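Local coordinates for beta-ketoacyl-[acyl-carrier-protein] synthase FabY (Pseudomonas aeruginosa, PDB 4CW4) that catalyses the condensation of acetyl-CoA with malonyl-ACP to acetoacetyl-ACP, the primer that starts bacterial fatty acid synthesis, at residues 437-442 against 470-475. Residues are numbered along the deposited sequence; the frame is centred on the assembly and turned at random.
Sequences HAHGSS and AVKAYV
Lys472 reaches across to the main chain of His439, where its NZ donates to the carbonyl O at 2.8 Å, in the carbonyl plane and on a lone pair, with a C=O...N angle of 137°. The chain runs extended to CE and bends only at its last torsion (chi4 60°), which turns the ammonium onto that oxygen. A lysine suits this place: its ammonium donates both to that oxygen and to a water, and its methylenes pack on the loop, CB 3.5 Å from Gly440 O and CD 3.7 Å from Ser441 CA. Gly440, whose positive phi favours glycine, meets small Ala470 CA to CB at 4.4 Å.

Three waters add bridges between the segments. One lies 2.8 Å from His439 ND1, in the ring plane at its edge, and accepts from Lys472 NZ; another links His439 O to Lys472 N. A third ties His437 ND1 and Ala438 O to Val471 N, while His437 CE1 meets Val471 CB edge-on at 4.1 Å.

His439, with His477 (both predicted) and Cys286 (inferred), is consistent with the Cys-His-His active site of KAS I/II ketosynthases; Lys472 packs beside His477. The segments lie at the ends of parallel strands 434-437 and 466-469, the second entering short helix 472-475. His437 and Val471 pack on helix 482-496; Ala438, His439 and Ser441 touch helix 444-461.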
ATOM      1  N   HIS A 437       1.908  18.392  17.235  1.00 10.18           N
ATOM      2  CA  HIS A 437       2.929  17.379  17.016  1.00  9.70           C
ATOM      3  C   HIS A 437       3.440  17.592  15.606  1.00  8.78           C
ATOM      4  O   HIS A 437       2.847  17.125  14.622  1.00  9.39           O
ATOM      5  CB  HIS A 437       2.373  15.967  17.229  1.00 10.41           C
ATOM      6  CG  HIS A 437       2.879  15.342  18.486  1.00  9.95           C
ATOM      7  ND1 HIS A 437       4.115  14.748  18.552  1.00 10.06           N
ATOM      8  CD2 HIS A 437       2.359  15.292  19.741  1.00 10.14           C
ATOM      9  CE1 HIS A 437       4.338  14.348  19.792  1.00 10.11           C
ATOM     10  NE2 HIS A 437       3.283  14.661  20.531  1.00 10.85           N
ATOM     11  N   ALA A 438       4.542  18.331  15.517  1.00  9.13           N
ATOM     12  CA  ALA A 438       5.105  18.689  14.240  1.00  9.34           C
ATOM     13  C   ALA A 438       5.677  17.474  13.563  1.00  9.41           C
ATOM     14  O   ALA A 438       6.173  16.560  14.206  1.00 10.10           O
ATOM     15  CB  ALA A 438       6.195  19.715  14.407  1.00 10.11           C
ATOM     16  N   HIS A 439       5.625  17.505  12.247  1.00  9.51           N
ATOM     17  CA  HIS A 439       6.268  16.492  11.437  1.00  9.76           C
ATOM     18  C   HIS A 439       7.740  16.428  11.843  1.00  9.94           C
ATOM     19  O   HIS A 439       8.257  15.358  12.124  1.00 10.14           O
ATOM     20  CB  HIS A 439       6.121  16.820   9.961  1.00 10.02           C
ATOM     21  CG  HIS A 439       6.771  15.821   9.068  1.00  9.89           C
ATOM     22  ND1 HIS A 439       6.383  14.498   9.036  1.00 11.17           N
ATOM     23  CD2 HIS A 439       7.791  15.942   8.183  1.00 10.39           C
ATOM     24  CE1 HIS A 439       7.125  13.850   8.152  1.00 11.70           C
ATOM     25  NE2 HIS A 439       7.999  14.698   7.638  1.00 10.94           N
ATOM     26  N   GLY A 440       8.394  17.584  11.881  1.00  8.90           N
ATOM     27  CA  GLY A 440       9.695  17.732  12.530  1.00  7.79           C
ATOM     28  C   GLY A 440      10.683  16.645  12.166  1.00  9.79           C
ATOM     29  O   GLY A 440      11.164  15.933  13.039  1.00  9.97           O
ATOM     30  N   SER A 441      11.001  16.539  10.885  1.00  9.54           N
ATOM     31  CA  SER A 441      11.781  15.412  10.383  1.00  9.00           C
ATOM     32  C   SER A 441      13.286  15.618  10.488  1.00  9.02           C
ATOM     33  O   SER A 441      14.034  14.692  10.215  1.00 10.10           O
ATOM     34  CB  SER A 441      11.406  15.149   8.922  1.00 10.83           C
ATOM     35  OG  SER A 441      11.472  16.351   8.190  1.00 12.19           O
ATOM     36  N   SER A 442      13.719  16.811  10.897  1.00  9.69           N
ATOM     37  CA  SER A 442      15.141  17.157  11.049  1.00  9.41           C
ATOM     38  C   SER A 442      15.833  17.416   9.716  1.00  9.87           C
ATOM     39  O   SER A 442      16.968  16.981   9.514  1.00 10.44           O
ATOM     40  CB  SER A 442      15.920  16.107  11.849  1.00  9.50           C
ATOM     41  OG  SER A 442      17.161  16.627  12.324  1.00 10.16           O
ATOM     42  N   ALA A 470       8.203  17.583  18.824  1.00 10.12           N
ATOM     43  CA  ALA A 470       8.703  16.823  17.674  1.00 10.06           C
ATOM     44  C   ALA A 470       9.246  15.457  18.098  1.00  9.73           C
ATOM     45  O   ALA A 470      10.372  15.327  18.548  1.00  9.88           O
ATOM     46  CB  ALA A 470       9.766  17.628  16.942  1.00 10.50           C
ATOM     47  N   VAL A 471       8.400  14.441  17.975  1.00  8.94           N
ATOM     48  CA  VAL A 471       8.714  13.129  18.518  1.00  8.51           C
ATOM     49  C   VAL A 471       9.937  12.506  17.827  1.00  8.72           C
ATOM     50  O   VAL A 471      10.632  11.687  18.427  1.00  8.92           O
ATOM     51  CB  VAL A 471       7.499  12.181  18.421  1.00  9.64           C
ATOM     52  CG1 VAL A 471       7.317  11.683  16.979  1.00 10.66           C
ATOM     53  CG2 VAL A 471       7.625  11.024  19.409  1.00  9.28           C
ATOM     54  N   LYS A 472      10.213  12.901  16.582  1.00  8.47           N
ATOM     55  CA  LYS A 472      11.335  12.305  15.838  1.00  9.36           C
ATOM     56  C   LYS A 472      12.686  12.656  16.451  1.00  9.49           C
ATOM     57  O   LYS A 472      13.690  11.995  16.178  1.00  9.86           O
ATOM     58  CB  LYS A 472      11.306  12.705  14.359  1.00  8.95           C
ATOM     59  CG  LYS A 472      10.099  12.152  13.587  1.00  8.25           C
ATOM     60  CD  LYS A 472      10.076  12.632  12.140  1.00  9.36           C
ATOM     61  CE  LYS A 472       8.846  12.136  11.375  1.00  9.90           C
ATOM     62  NZ  LYS A 472       7.573  12.603  11.990  1.00  9.84           N
ATOM     63  N   ALA A 473      12.732  13.684  17.294  1.00  8.86           N
ATOM     64  CA  ALA A 473      13.967  13.978  18.017  1.00  8.56           C
ATOM     65  C   ALA A 473      14.384  12.788  18.881  1.00  8.78           C
ATOM     66  O   ALA A 473      15.584  12.513  19.066  1.00  9.24           O
ATOM     67  CB  ALA A 473      13.775  15.206  18.894  1.00  9.19           C
ATOM     68  N   TYR A 474      13.380  12.127  19.447  1.00  8.56           N
ATOM     69  CA  TYR A 474      13.592  10.976  20.329  1.00  8.33           C
ATOM     70  C   TYR A 474      13.730   9.646  19.598  1.00  8.61           C
ATOM     71  O   TYR A 474      14.617   8.854  19.929  1.00  9.34           O
ATOM     72  CB  TYR A 474      12.442  10.855  21.334  1.00  9.07           C
ATOM     73  CG  TYR A 474      12.302  12.030  22.265  1.00 10.31           C
ATOM     74  CD1 TYR A 474      13.122  12.140  23.383  1.00 10.74           C
ATOM     75  CD2 TYR A 474      11.370  13.040  22.036  1.00 10.51           C
ATOM     76  CE1 TYR A 474      13.009  13.197  24.264  1.00 10.53           C
ATOM     77  CE2 TYR A 474      11.262  14.118  22.913  1.00 10.41           C
ATOM     78  CZ  TYR A 474      12.085  14.186  24.028  1.00 10.83           C
ATOM     79  OH  TYR A 474      11.995  15.232  24.912  1.00 11.31           O
ATOM     80  N   VAL A 475      12.813   9.366  18.667  1.00  8.69           N
ATOM     81  CA  VAL A 475      12.704   8.020  18.106  1.00  8.77           C
ATOM     82  C   VAL A 475      12.956   7.948  16.610  1.00  9.99           C
ATOM     83  O   VAL A 475      12.790   6.903  16.015  1.00 10.62           O
ATOM     84  CB  VAL A 475      11.312   7.401  18.422  1.00  9.33           C
ATOM     85  CG1 VAL A 475      11.104   7.325  19.931  1.00 10.66           C
ATOM     86  CG2 VAL A 475      10.171   8.196  17.740  1.00 10.32           C
TER
HETATM   87  O   HOH W   1       5.984  15.047  16.505  1.00  9.47           O
HETATM   88  O   HOH W   2       8.970  15.048  14.924  1.00 11.60           O
HETATM   89  O   HOH W   3       5.054  12.505  10.553  1.00 12.59           O